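D-glycerate 3-kinase (Cryptococcus neoformans var. grubii serotype A, PDB 6CKG) probably transfers a phosphate from ATP to D-glycerate, giving 3-phosphoglycerate. Local coordinates at residues A[104-109]-A[225-230]; A[111-116]-A[229-234]; A[187-192]-A[295-300]; A[221-226]-A[288-293]. One frame throughout, in Å; residues are numbered along the deposited sequence. Where two conformers were deposited one is given.

Four contacts show how two helices can gather distant parts of a chain. From the N terminus, the loop between helices 91-100 and 118-129 provides 104-109 and then 111-116, which meet successive parts of helix 225-236 in contacts 1 and 2, each closing a loop of more than a hundred residues. Contact 3 starts within those loops, at 187-192 before helix 191-204, and ends beyond them at 295-300, so it crosses both. Contact 4 joins 221-226, the lead-in to helix 225-236, to 288-293 and lies wholly within the span of contact 3; it begins where contact 1 ends and crosses contact 2. Together they tie helices 225-236 and 281-298 to the loops around them.

Contact 1: A[104-109]-A[225-230]; sequences NPLLNG and RSTLHS
Thr227 packs its methyl group against Asn104 and Leu106 of the 104-109 loop. The van der Waals part centres on that methyl: Leu106 CD1 lies 3.8 Å from Thr227 CG2, the two side chains crossing at about a right angle, and the amide oxygen OD1 of Asn104 also rests against it as packing, 3.3 Å from CG2. Pro105 adds its CD, 3.7 Å from Thr227 OG1.

The polar part depends on the Asn104 amide. With CG anti to the backbone N (chi1 -171°), the carboxamide reaches across toward the helix while its oxygen turns back to its own loop. OD1 accepts weak bonds from Leu106 N, at 2.9 Å, and Leu107 N, an Asx-turn arrangement that steadies the amide. ND2 faces helix 225-236, 3.5 Å from Ser230 CB, and donates to a water 3.0 Å from ND2. That water also lies 2.6 Å from Ser230 OG, a link made less certain by the two conformers of this serine.

The chemistry implies a junction made without an ion pair: a methyl packed against a leucine side chain and an amide oxygen, and an amide whose oxygen serves its own turn and whose nitrogen serves a water that probably bridges to Ser230.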
loop_
_atom_site.group_PDB
_atom_site.type_symbol
_atom_site.label_atom_id
_atom_site.label_comp_id
_atom_site.label_asym_id
_atom_site.label_seq_id
_atom_site.Cartn_x
_atom_site.Cartn_y
_atom_site.Cartn_z
ATOM N N ASN A 104 -5.137 -12.367 18.969
ATOM C CA ASN A 104 -5.193 -11.184 18.121
ATOM C C ASN A 104 -5.940 -11.527 16.837
ATOM O O ASN A 104 -5.355 -12.135 15.925
ATOM C CB ASN A 104 -3.787 -10.664 17.814
ATOM C CG ASN A 104 -3.803 -9.308 17.113
ATOM O OD1 ASN A 104 -4.656 -9.043 16.266
ATOM N ND2 ASN A 104 -2.868 -8.438 17.479
ATOM N N PRO A 105 -7.214 -11.164 16.714
ATOM C CA PRO A 105 -7.958 -11.485 15.489
ATOM C C PRO A 105 -7.391 -10.842 14.244
ATOM O O PRO A 105 -7.602 -11.359 13.139
ATOM C CB PRO A 105 -9.364 -10.951 15.788
ATOM C CG PRO A 105 -9.142 -9.873 16.805
ATOM C CD PRO A 105 -8.027 -10.392 17.669
ATOM N N LEU A 106 -6.702 -9.707 14.373
ATOM C CA LEU A 106 -6.154 -9.056 13.192
ATOM C C LEU A 106 -4.967 -9.818 12.611
ATOM O O LEU A 106 -4.697 -9.694 11.411
ATOM C CB LEU A 106 -5.772 -7.608 13.532
ATOM C CG LEU A 106 -6.991 -6.745 13.858
ATOM C CD1 LEU A 106 -6.639 -5.250 14.100
ATOM C CD2 LEU A 106 -8.014 -6.905 12.726
ATOM N N LEU A 107 -4.276 -10.628 13.414
ATOM C CA LEU A 107 -3.141 -11.402 12.930
ATOM C C LEU A 107 -3.497 -12.852 12.618
ATOM O O LEU A 107 -2.595 -13.671 12.387
ATOM C CB LEU A 107 -1.998 -11.340 13.941
ATOM C CG LEU A 107 -1.487 -9.922 14.221
ATOM C CD1 LEU A 107 -0.519 -9.902 15.399
ATOM C CD2 LEU A 107 -0.827 -9.335 12.952
ATOM N N ASN A 108 -4.779 -13.197 12.586
ATOM C CA ASN A 108 -5.140 -14.581 12.328
ATOM C C ASN A 108 -5.207 -14.879 10.835
ATOM O O ASN A 108 -5.658 -15.958 10.445
ATOM C CB ASN A 108 -6.460 -14.935 13.031
ATOM C CG ASN A 108 -7.673 -14.276 12.393
ATOM O OD1 ASN A 108 -7.565 -13.557 11.397
ATOM N ND2 ASN A 108 -8.843 -14.542 12.956
ATOM N N GLY A 109 -4.766 -13.942 10.009
ATOM C CA GLY A 109 -4.668 -14.105 8.564
ATOM C C GLY A 109 -4.008 -12.871 7.994
ATOM O O GLY A 109 -3.750 -11.900 8.709
ATOM N N ARG A 225 -7.416 -2.953 23.245
ATOM C CA ARG A 225 -6.241 -2.088 23.213
ATOM C C ARG A 225 -4.970 -2.891 22.929
ATOM O O ARG A 225 -4.100 -2.440 22.180
ATOM C CB ARG A 225 -6.146 -1.309 24.544
ATOM C CG ARG A 225 -7.218 -0.191 24.671
ATOM C CD ARG A 225 -7.299 0.489 26.073
ATOM N NE ARG A 225 -5.961 0.707 26.591
ATOM C CZ ARG A 225 -5.410 -0.018 27.555
ATOM N NH1 ARG A 225 -4.164 0.239 27.931
ATOM N NH2 ARG A 225 -6.113 -0.977 28.160
ATOM N N SER A 226 -4.852 -4.102 23.483
ATOM C CA SER A 226 -3.643 -4.887 23.221
ATOM C C SER A 226 -3.567 -5.341 21.763
ATOM O O SER A 226 -2.480 -5.376 21.175
ATOM C CB SER A 226 -3.570 -6.089 24.167
ATOM O OG SER A 226 -4.602 -7.012 23.890
ATOM N N THR A 227 -4.703 -5.692 21.156
ATOM C CA THR A 227 -4.680 -6.040 19.740
ATOM C C THR A 227 -4.182 -4.862 18.903
ATOM O O THR A 227 -3.346 -5.027 18.006
ATOM C CB THR A 227 -6.066 -6.482 19.265
ATOM O OG1 THR A 227 -6.330 -7.814 19.710
ATOM C CG2 THR A 227 -6.156 -6.459 17.706
ATOM N N LEU A 228 -4.680 -3.660 19.192
ATOM C CA LEU A 228 -4.285 -2.494 18.403
ATOM C C LEU A 228 -2.822 -2.126 18.640
ATOM O O LEU A 228 -2.119 -1.743 17.702
ATOM C CB LEU A 228 -5.202 -1.305 18.712
ATOM C CG LEU A 228 -6.687 -1.510 18.407
ATOM C CD1 LEU A 228 -7.527 -0.371 18.956
ATOM C CD2 LEU A 228 -6.916 -1.685 16.909
ATOM N N HIS A 229 -2.346 -2.241 19.882
ATOM C CA HIS A 229 -0.943 -1.949 20.169
ATOM C C HIS A 229 -0.012 -2.882 19.400
ATOM O O HIS A 229 1.062 -2.459 18.951
ATOM C CB HIS A 229 -0.680 -2.063 21.673
ATOM C CG HIS A 229 -1.041 -0.832 22.464
ATOM N ND1 HIS A 229 -0.464 0.398 22.236
ATOM C CD2 HIS A 229 -1.876 -0.663 23.521
ATOM C CE1 HIS A 229 -0.947 1.280 23.097
ATOM N NE2 HIS A 229 -1.806 0.660 23.890
ATOM N N SER A 230 -0.400 -4.165 19.263
ATOM C CA SER A 230 0.407 -5.126 18.510
ATOM C C SER A 230 0.561 -4.705 17.051
ATOM O O SER A 230 1.664 -4.734 16.499
ATOM C CB SER A 230 -0.213 -6.522 18.594
ATOM O OG SER A 230 -0.272 -6.970 19.937
HETATM O O HOH W 1 -1.447 -9.278 19.986
#

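Contact 2: A[111-116]-A[229-234]; sequences GPAGTH and HSINQN
Ala113, Ile231 and Asn234 make most of this contact, in which a tight turn rests on one side of helix 225-236. Ala113 is the second residue of a type II beta turn running from Pro112 to Thr115, and its methyl is directed at the helix. There CB meets Ile231 twice, 3.9 Å from the branch methyl CG2 and 3.7 Å from the carbonyl O of Ile231. Ile231 replies with its longer arm, whose CD1 reaches past Ala113 O to within 4.2 Å of Pro112 CB, so the isoleucine spans the first two residues of the turn.

Asn234, one helical turn further on, supplies the polar fastening. CG stands beside the backbone N (chi1 -70°), which leaves the carboxamide facing the turn, and ND2 donates to Ala113 O over 2.9 Å at a nearly straight 163°. The acceptor lies close to the amide plane, whereas the donor is tilted from the carbonyl plane. ND2 also comes within 3.4 Å of Gly114 CA, an approach made easy by the glycine, whose positive phi suits the third position of a type II turn. Thr115 braces the turn from within, its OG1 donating to Pro112 O over 2.7 Å and accepting from Gly111 N.

Around this junction, Thr115 packs on Gln94 and Leu97 of helix 91-100, Tyr238 OH bonds to Gly114 N, and Ile231 leans on Phe298 and Pro112 on Arg290, both of helix 281-298.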
loop_
_atom_site.group_PDB
_atom_site.type_symbol
_atom_site.label_atom_id
_atom_site.label_comp_id
_atom_site.label_asym_id
_atom_site.label_seq_id
_atom_site.Cartn_x
_atom_site.Cartn_y
_atom_site.Cartn_z
ATOM N N GLY A 111 -3.120 -9.398 6.002
ATOM C CA GLY A 111 -3.732 -8.098 5.868
ATOM C C GLY A 111 -2.924 -6.988 6.505
ATOM O O GLY A 111 -2.249 -6.200 5.832
ATOM N N PRO A 112 -2.988 -6.899 7.826
ATOM C CA PRO A 112 -2.456 -5.730 8.530
ATOM C C PRO A 112 -0.953 -5.841 8.748
ATOM O O PRO A 112 -0.322 -6.845 8.411
ATOM C CB PRO A 112 -3.216 -5.748 9.866
ATOM C CG PRO A 112 -3.601 -7.144 10.056
ATOM C CD PRO A 112 -3.836 -7.733 8.694
ATOM N N ALA A 113 -0.397 -4.765 9.316
ATOM C CA ALA A 113 1.009 -4.696 9.680
ATOM C C ALA A 113 1.411 -5.905 10.510
ATOM O O ALA A 113 0.764 -6.240 11.512
ATOM C CB ALA A 113 1.285 -3.396 10.454
ATOM N N GLY A 114 2.489 -6.560 10.078
ATOM C CA GLY A 114 2.965 -7.797 10.658
ATOM C C GLY A 114 2.819 -8.993 9.736
ATOM O O GLY A 114 3.541 -9.987 9.908
ATOM N N THR A 115 1.901 -8.932 8.773
ATOM C CA THR A 115 1.621 -10.060 7.895
ATOM C C THR A 115 2.387 -9.985 6.568
ATOM O O THR A 115 2.085 -10.749 5.651
ATOM C CB THR A 115 0.115 -10.156 7.624
ATOM O OG1 THR A 115 -0.317 -9.019 6.861
ATOM C CG2 THR A 115 -0.702 -10.239 8.962
ATOM N N HIS A 116 3.368 -9.091 6.455
ATOM C CA HIS A 116 4.200 -8.961 5.265
ATOM C C HIS A 116 5.613 -9.422 5.574
ATOM O O HIS A 116 6.075 -9.354 6.718
ATOM C CB HIS A 116 4.221 -7.506 4.743
ATOM C CG HIS A 116 2.858 -6.964 4.466
ATOM N ND1 HIS A 116 2.164 -6.204 5.384
ATOM C CD2 HIS A 116 2.032 -7.121 3.404
ATOM C CE1 HIS A 116 0.974 -5.905 4.894
ATOM N NE2 HIS A 116 0.864 -6.454 3.698
ATOM N N HIS A 229 -2.346 -2.241 19.882
ATOM C CA HIS A 229 -0.943 -1.949 20.169
ATOM C C HIS A 229 -0.012 -2.882 19.400
ATOM O O HIS A 229 1.062 -2.459 18.951
ATOM C CB HIS A 229 -0.680 -2.063 21.673
ATOM C CG HIS A 229 -1.041 -0.832 22.464
ATOM N ND1 HIS A 229 -0.464 0.398 22.236
ATOM C CD2 HIS A 229 -1.876 -0.663 23.521
ATOM C CE1 HIS A 229 -0.947 1.280 23.097
ATOM N NE2 HIS A 229 -1.806 0.660 23.890
ATOM N N SER A 230 -0.400 -4.165 19.263
ATOM C CA SER A 230 0.407 -5.126 18.510
ATOM C C SER A 230 0.561 -4.705 17.051
ATOM O O SER A 230 1.664 -4.734 16.499
ATOM C CB SER A 230 -0.213 -6.522 18.594
ATOM O OG SER A 230 -0.272 -6.970 19.937
ATOM N N ILE A 231 -0.543 -4.328 16.401
ATOM C CA ILE A 231 -0.432 -3.869 15.015
ATOM C C ILE A 231 0.454 -2.628 14.935
ATOM O O ILE A 231 1.291 -2.495 14.028
ATOM C CB ILE A 231 -1.827 -3.604 14.422
ATOM C CG1 ILE A 231 -2.710 -4.848 14.551
ATOM C CG2 ILE A 231 -1.709 -3.139 12.956
ATOM C CD1 ILE A 231 -2.121 -6.097 13.868
ATOM N N ASN A 232 0.283 -1.704 15.886
ATOM C CA ASN A 232 1.110 -0.497 15.956
ATOM C C ASN A 232 2.590 -0.848 16.050
ATOM O O ASN A 232 3.425 -0.275 15.340
ATOM C CB ASN A 232 0.684 0.341 17.174
ATOM C CG ASN A 232 1.341 1.718 17.224
ATOM O OD1 ASN A 232 1.405 2.415 16.221
ATOM N ND2 ASN A 232 1.826 2.115 18.405
ATOM N N GLN A 233 2.936 -1.763 16.959
ATOM C CA GLN A 233 4.323 -2.184 17.119
ATOM C C GLN A 233 4.843 -2.864 15.860
ATOM O O GLN A 233 6.011 -2.690 15.484
ATOM C CB GLN A 233 4.437 -3.136 18.308
ATOM C CG GLN A 233 5.843 -3.260 18.849
ATOM C CD GLN A 233 6.282 -1.996 19.554
ATOM O OE1 GLN A 233 5.460 -1.303 20.153
ATOM N NE2 GLN A 233 7.570 -1.678 19.475
ATOM N N ASN A 234 3.999 -3.675 15.218
ATOM C CA ASN A 234 4.354 -4.259 13.931
ATOM C C ASN A 234 4.665 -3.177 12.905
ATOM O O ASN A 234 5.623 -3.301 12.140
ATOM C CB ASN A 234 3.219 -5.149 13.428
ATOM C CG ASN A 234 3.068 -6.419 14.242
ATOM O OD1 ASN A 234 3.841 -6.678 15.160
ATOM N ND2 ASN A 234 2.052 -7.199 13.926
#

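Contact 3: A[187-192]-A[295-300]; sequences GPLSND and YELFQD
This is a largely buried packing contact, fastened by one backbone bond, between Leu297 and Phe298, late in helix 281-298, and the loop that leads into helix 191-204. Gly187 N donates to Phe298 O over 3.0 Å with an N-H...O angle of 154°, meeting a lone pair in the carbonyl plane. Gly187 O in turn lies against the phenylalanine, 3.4 Å from Phe298 CB.

The loop follows strand 176-180, part of a mixed sheet whose strand order 2-3-1-4-5-6 contains the 2-3-1-4-5 core characteristic of the kinase group of P-loop nucleotide-binding proteins. Contact 3 therefore brings the segment following a core strand against a helix that comes much later in the chain.

Leu189 makes most of the remaining side-chain contact. Its CG is trans to the carbonyl carbon (chi1 -53°), a setting from which the isobutyl group reaches the helix, and both its methyls come up to one carbonyl oxygen: CD1 is 3.5 Å and CD2 3.6 Å from Leu297 O. That oxygen also accepts a hydrogen bond from Lys197 NZ of helix 191-204. Leu189 CD1 packs on Leu297 CB at 4.2 Å. Leu189 CG sits at the edge of the Phe298 ring, 4.2 Å from CD1 of that phenylalanine, while Leu297 CB stands over one ring face, toward the rim. Beyond the leucine, Ser190 serves as N-cap of helix 191-204 through OG and Lys193 N, and Asn232 OD1 of helix 225-236 takes the Leu189 N-H.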
loop_
_atom_site.group_PDB
_atom_site.type_symbol
_atom_site.label_atom_id
_atom_site.label_comp_id
_atom_site.label_asym_id
_atom_site.label_seq_id
_atom_site.Cartn_x
_atom_site.Cartn_y
_atom_site.Cartn_z
ATOM N N GLY A 187 1.911 5.425 9.295
ATOM C CA GLY A 187 2.848 5.671 10.370
ATOM C C GLY A 187 2.382 5.148 11.727
ATOM O O GLY A 187 1.206 5.257 12.096
ATOM N N PRO A 188 3.305 4.565 12.494
ATOM C CA PRO A 188 2.967 4.111 13.848
ATOM C C PRO A 188 2.760 5.299 14.778
ATOM O O PRO A 188 3.147 6.431 14.484
ATOM C CB PRO A 188 4.191 3.302 14.262
ATOM C CG PRO A 188 5.324 4.023 13.533
ATOM C CD PRO A 188 4.734 4.365 12.187
ATOM N N LEU A 189 2.165 5.021 15.933
ATOM C CA LEU A 189 1.896 6.035 16.943
ATOM C C LEU A 189 2.744 5.790 18.183
ATOM O O LEU A 189 3.171 4.665 18.454
ATOM C CB LEU A 189 0.410 6.042 17.344
ATOM C CG LEU A 189 -0.603 6.168 16.200
ATOM C CD1 LEU A 189 -2.037 5.946 16.676
ATOM C CD2 LEU A 189 -0.462 7.522 15.502
ATOM N N SER A 190 2.986 6.857 18.944
ATOM C CA SER A 190 3.447 6.649 20.304
ATOM C C SER A 190 2.361 5.895 21.065
ATOM O O SER A 190 1.187 5.907 20.690
ATOM C CB SER A 190 3.755 7.979 20.997
ATOM O OG SER A 190 2.558 8.674 21.267
ATOM N N ASN A 191 2.770 5.194 22.118
ATOM C CA ASN A 191 1.789 4.492 22.939
ATOM C C ASN A 191 0.712 5.451 23.432
ATOM O O ASN A 191 -0.483 5.160 23.335
ATOM C CB ASN A 191 2.487 3.798 24.112
ATOM C CG ASN A 191 3.420 2.701 23.652
ATOM O OD1 ASN A 191 3.400 2.303 22.478
ATOM N ND2 ASN A 191 4.250 2.213 24.558
ATOM N N ASP A 192 1.127 6.627 23.922
ATOM C CA ASP A 192 0.181 7.599 24.472
ATOM C C ASP A 192 -0.801 8.075 23.411
ATOM O O ASP A 192 -1.982 8.303 23.703
ATOM C CB ASP A 192 0.927 8.799 25.052
ATOM C CG ASP A 192 1.784 8.446 26.255
ATOM O OD1 ASP A 192 1.746 7.287 26.738
ATOM O OD2 ASP A 192 2.505 9.349 26.712
ATOM N N TYR A 295 -6.624 2.289 8.863
ATOM C CA TYR A 295 -6.927 3.604 8.300
ATOM C C TYR A 295 -7.162 4.626 9.403
ATOM O O TYR A 295 -6.635 5.744 9.349
ATOM C CB TYR A 295 -8.159 3.530 7.391
ATOM C CG TYR A 295 -7.966 2.799 6.073
ATOM C CD1 TYR A 295 -7.410 3.438 4.970
ATOM C CD2 TYR A 295 -8.388 1.487 5.921
ATOM C CE1 TYR A 295 -7.250 2.772 3.752
ATOM C CE2 TYR A 295 -8.230 0.814 4.709
ATOM C CZ TYR A 295 -7.662 1.458 3.636
ATOM O OH TYR A 295 -7.522 0.784 2.442
ATOM N N GLU A 296 -7.965 4.258 10.409
ATOM C CA GLU A 296 -8.318 5.196 11.474
ATOM C C GLU A 296 -7.089 5.643 12.262
ATOM O O GLU A 296 -6.943 6.830 12.576
ATOM C CB GLU A 296 -9.349 4.563 12.410
ATOM C CG GLU A 296 -10.698 4.292 11.745
ATOM C CD GLU A 296 -11.667 3.543 12.644
ATOM O OE1 GLU A 296 -11.418 3.461 13.859
ATOM O OE2 GLU A 296 -12.698 3.054 12.138
ATOM N N LEU A 297 -6.194 4.709 12.591
ATOM C CA LEU A 297 -5.075 4.991 13.485
ATOM C C LEU A 297 -3.827 5.520 12.785
ATOM O O LEU A 297 -3.106 6.342 13.360
ATOM C CB LEU A 297 -4.687 3.729 14.250
ATOM C CG LEU A 297 -5.690 3.218 15.281
ATOM C CD1 LEU A 297 -5.122 1.975 15.925
ATOM C CD2 LEU A 297 -5.961 4.292 16.326
ATOM N N PHE A 298 -3.515 5.027 11.586
ATOM C CA PHE A 298 -2.169 5.160 11.036
ATOM C C PHE A 298 -2.089 5.941 9.732
ATOM O O PHE A 298 -0.978 6.241 9.279
ATOM C CB PHE A 298 -1.552 3.771 10.779
ATOM C CG PHE A 298 -1.632 2.834 11.942
ATOM C CD1 PHE A 298 -1.239 3.231 13.216
ATOM C CD2 PHE A 298 -2.101 1.544 11.759
ATOM C CE1 PHE A 298 -1.306 2.343 14.284
ATOM C CE2 PHE A 298 -2.176 0.672 12.805
ATOM C CZ PHE A 298 -1.786 1.075 14.078
ATOM N N GLN A 299 -3.216 6.226 9.092
ATOM C CA GLN A 299 -3.180 6.852 7.775
ATOM C C GLN A 299 -2.542 8.236 7.817
ATOM O O GLN A 299 -1.951 8.671 6.825
ATOM C CB GLN A 299 -4.602 6.937 7.226
ATOM C CG GLN A 299 -4.732 7.355 5.791
ATOM C CD GLN A 299 -6.170 7.310 5.339
ATOM O OE1 GLN A 299 -6.472 6.849 4.236
ATOM N NE2 GLN A 299 -7.073 7.772 6.197
ATOM N N ASP A 300 -2.637 8.945 8.948
ATOM C CA ASP A 300 -2.101 10.301 8.980
ATOM C C ASP A 300 -0.583 10.328 8.942
ATOM O O ASP A 300 -0.008 11.367 8.590
ATOM C CB ASP A 300 -2.599 11.060 10.217
ATOM C CG ASP A 300 -4.101 11.234 10.220
ATOM O OD1 ASP A 300 -4.655 11.666 9.186
ATOM O OD2 ASP A 300 -4.731 10.909 11.248
#

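Contact 4: A[221-226]-A[288-293]; sequences LLYSRS and INRYMP
Tyr223 extends its ring to helix 281-298 and makes the tight part of the contact. Its CG points away from its own carbonyl carbon (chi1 -62°), from where the ring extends to the helix kink. CE2 comes 3.5 Å from Pro293 CG, the two side chains crossing at about a right angle, and OH gives a weak hydrogen bond to Asn289 O over 3.0 Å, with that oxygen near the plane of the tyrosine ring. The same hydroxyl rests 3.6 Å from Arg290 CA. Arg290 itself points its guanidinium group elsewhere, bonding through NH2 to Arg110 O.

The looser side belongs to Leu222, an exposed residue at the margin. Its side chain and that of Asn289 cross obliquely, CD1 of Leu222 lying 4.1 Å from both CB and CG of Asn289, and it touches little else of the helix. On the far side from the helix, Ser224 OG caps Thr227 N at the start of helix 225-236.

Pro293 has no N-H to offer the preceding turn, so the carbonyl of Asn289, four residues earlier, lacks its usual helical donor. The chemistry implies that the phenol of Tyr223 takes the place of the missing N-H, giving that oxygen a weak hydrogen bond while its ring packs on the proline responsible for the break.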
loop_
_atom_site.group_PDB
_atom_site.type_symbol
_atom_site.label_atom_id
_atom_site.label_comp_id
_atom_site.label_asym_id
_atom_site.label_seq_id
_atom_site.Cartn_x
_atom_site.Cartn_y
_atom_site.Cartn_z
ATOM N N LEU A 221 -12.939 0.444 18.052
ATOM C CA LEU A 221 -13.686 -0.009 19.224
ATOM C C LEU A 221 -14.100 -1.470 19.121
ATOM O O LEU A 221 -14.570 -2.026 20.115
ATOM C CB LEU A 221 -14.931 0.851 19.445
ATOM C CG LEU A 221 -14.699 2.334 19.778
ATOM C CD1 LEU A 221 -16.012 3.035 20.024
ATOM C CD2 LEU A 221 -13.794 2.482 20.996
ATOM N N LEU A 222 -13.954 -2.099 17.948
ATOM C CA LEU A 222 -14.221 -3.528 17.838
ATOM C C LEU A 222 -13.102 -4.379 18.420
ATOM O O LEU A 222 -13.277 -5.593 18.564
ATOM C CB LEU A 222 -14.442 -3.920 16.370
ATOM C CG LEU A 222 -15.665 -3.339 15.653
ATOM C CD1 LEU A 222 -15.523 -3.525 14.154
ATOM C CD2 LEU A 222 -16.957 -3.984 16.161
ATOM N N TYR A 223 -11.970 -3.777 18.772
ATOM C CA TYR A 223 -10.764 -4.515 19.113
ATOM C C TYR A 223 -10.249 -4.078 20.476
ATOM O O TYR A 223 -10.470 -2.943 20.907
ATOM C CB TYR A 223 -9.697 -4.302 18.017
ATOM C CG TYR A 223 -10.177 -4.827 16.683
ATOM C CD1 TYR A 223 -10.145 -6.193 16.399
ATOM C CD2 TYR A 223 -10.703 -3.967 15.722
ATOM C CE1 TYR A 223 -10.617 -6.685 15.187
ATOM C CE2 TYR A 223 -11.168 -4.448 14.507
ATOM C CZ TYR A 223 -11.118 -5.798 14.246
ATOM O OH TYR A 223 -11.584 -6.256 13.043
ATOM N N SER A 224 -9.543 -4.984 21.143
ATOM C CA SER A 224 -8.921 -4.640 22.411
ATOM C C SER A 224 -7.753 -3.688 22.187
ATOM O O SER A 224 -7.159 -3.631 21.106
ATOM C CB SER A 224 -8.412 -5.891 23.127
ATOM O OG SER A 224 -7.344 -6.459 22.380
ATOM N N ARG A 225 -7.416 -2.953 23.245
ATOM C CA ARG A 225 -6.241 -2.088 23.213
ATOM C C ARG A 225 -4.970 -2.891 22.929
ATOM O O ARG A 225 -4.100 -2.440 22.180
ATOM C CB ARG A 225 -6.146 -1.309 24.544
ATOM C CG ARG A 225 -7.218 -0.191 24.671
ATOM C CD ARG A 225 -7.299 0.489 26.073
ATOM N NE ARG A 225 -5.961 0.707 26.591
ATOM C CZ ARG A 225 -5.410 -0.018 27.555
ATOM N NH1 ARG A 225 -4.164 0.239 27.931
ATOM N NH2 ARG A 225 -6.113 -0.977 28.160
ATOM N N SER A 226 -4.852 -4.102 23.483
ATOM C CA SER A 226 -3.643 -4.887 23.221
ATOM C C SER A 226 -3.567 -5.341 21.763
ATOM O O SER A 226 -2.480 -5.376 21.175
ATOM C CB SER A 226 -3.570 -6.089 24.167
ATOM O OG SER A 226 -4.602 -7.012 23.890
ATOM N N ILE A 288 -13.643 -5.776 5.666
ATOM C CA ILE A 288 -13.178 -4.397 5.690
ATOM C C ILE A 288 -13.017 -3.919 7.131
ATOM O O ILE A 288 -12.180 -3.053 7.413
ATOM C CB ILE A 288 -14.136 -3.505 4.876
ATOM C CG1 ILE A 288 -13.887 -3.680 3.369
ATOM C CG2 ILE A 288 -13.983 -2.024 5.234
ATOM C CD1 ILE A 288 -12.483 -3.246 2.893
ATOM N N ASN A 289 -13.773 -4.499 8.068
ATOM C CA ASN A 289 -13.612 -4.143 9.471
ATOM C C ASN A 289 -12.244 -4.537 10.013
ATOM O O ASN A 289 -11.821 -3.986 11.033
ATOM C CB ASN A 289 -14.716 -4.788 10.317
ATOM C CG ASN A 289 -16.049 -4.093 10.162
ATOM O OD1 ASN A 289 -16.115 -2.946 9.736
ATOM N ND2 ASN A 289 -17.119 -4.784 10.520
ATOM N N ARG A 290 -11.548 -5.479 9.370
ATOM C CA ARG A 290 -10.176 -5.791 9.766
ATOM C C ARG A 290 -9.177 -4.737 9.283
ATOM O O ARG A 290 -8.142 -4.542 9.929
ATOM C CB ARG A 290 -9.764 -7.178 9.252
ATOM C CG ARG A 290 -10.350 -8.375 10.058
ATOM C CD ARG A 290 -9.868 -9.777 9.566
ATOM N NE ARG A 290 -8.463 -10.072 9.893
ATOM C CZ ARG A 290 -7.469 -10.096 9.000
ATOM N NH1 ARG A 290 -6.224 -10.358 9.381
ATOM N NH2 ARG A 290 -7.718 -9.865 7.722
ATOM N N TYR A 291 -9.452 -4.060 8.161
ATOM C CA TYR A 291 -8.556 -3.030 7.642
ATOM C C TYR A 291 -8.840 -1.643 8.203
ATOM O O TYR A 291 -7.903 -0.859 8.387
ATOM C CB TYR A 291 -8.643 -2.963 6.113
ATOM C CG TYR A 291 -8.076 -4.181 5.430
ATOM C CD1 TYR A 291 -8.828 -5.355 5.306
ATOM C CD2 TYR A 291 -6.779 -4.171 4.923
ATOM C CE1 TYR A 291 -8.301 -6.477 4.689
ATOM C CE2 TYR A 291 -6.248 -5.287 4.307
ATOM C CZ TYR A 291 -7.012 -6.431 4.189
ATOM O OH TYR A 291 -6.475 -7.533 3.578
ATOM N N MET A 292 -10.108 -1.318 8.447
ATOM C CA MET A 292 -10.482 0.030 8.878
ATOM C C MET A 292 -9.745 0.545 10.116
ATOM O O MET A 292 -9.453 1.750 10.157
ATOM C CB MET A 292 -11.998 0.091 9.112
ATOM C CG MET A 292 -12.788 0.645 7.948
ATOM S SD MET A 292 -12.317 2.330 7.493
ATOM C CE MET A 292 -11.864 2.035 5.797
ATOM N N PRO A 293 -9.442 -0.261 11.145
ATOM C CA PRO A 293 -8.675 0.300 12.273
ATOM C C PRO A 293 -7.326 0.847 11.851
ATOM O O PRO A 293 -6.853 1.829 12.438
ATOM C CB PRO A 293 -8.517 -0.886 13.238
ATOM C CG PRO A 293 -9.479 -1.904 12.792
ATOM C CD PRO A 293 -9.763 -1.685 11.355
#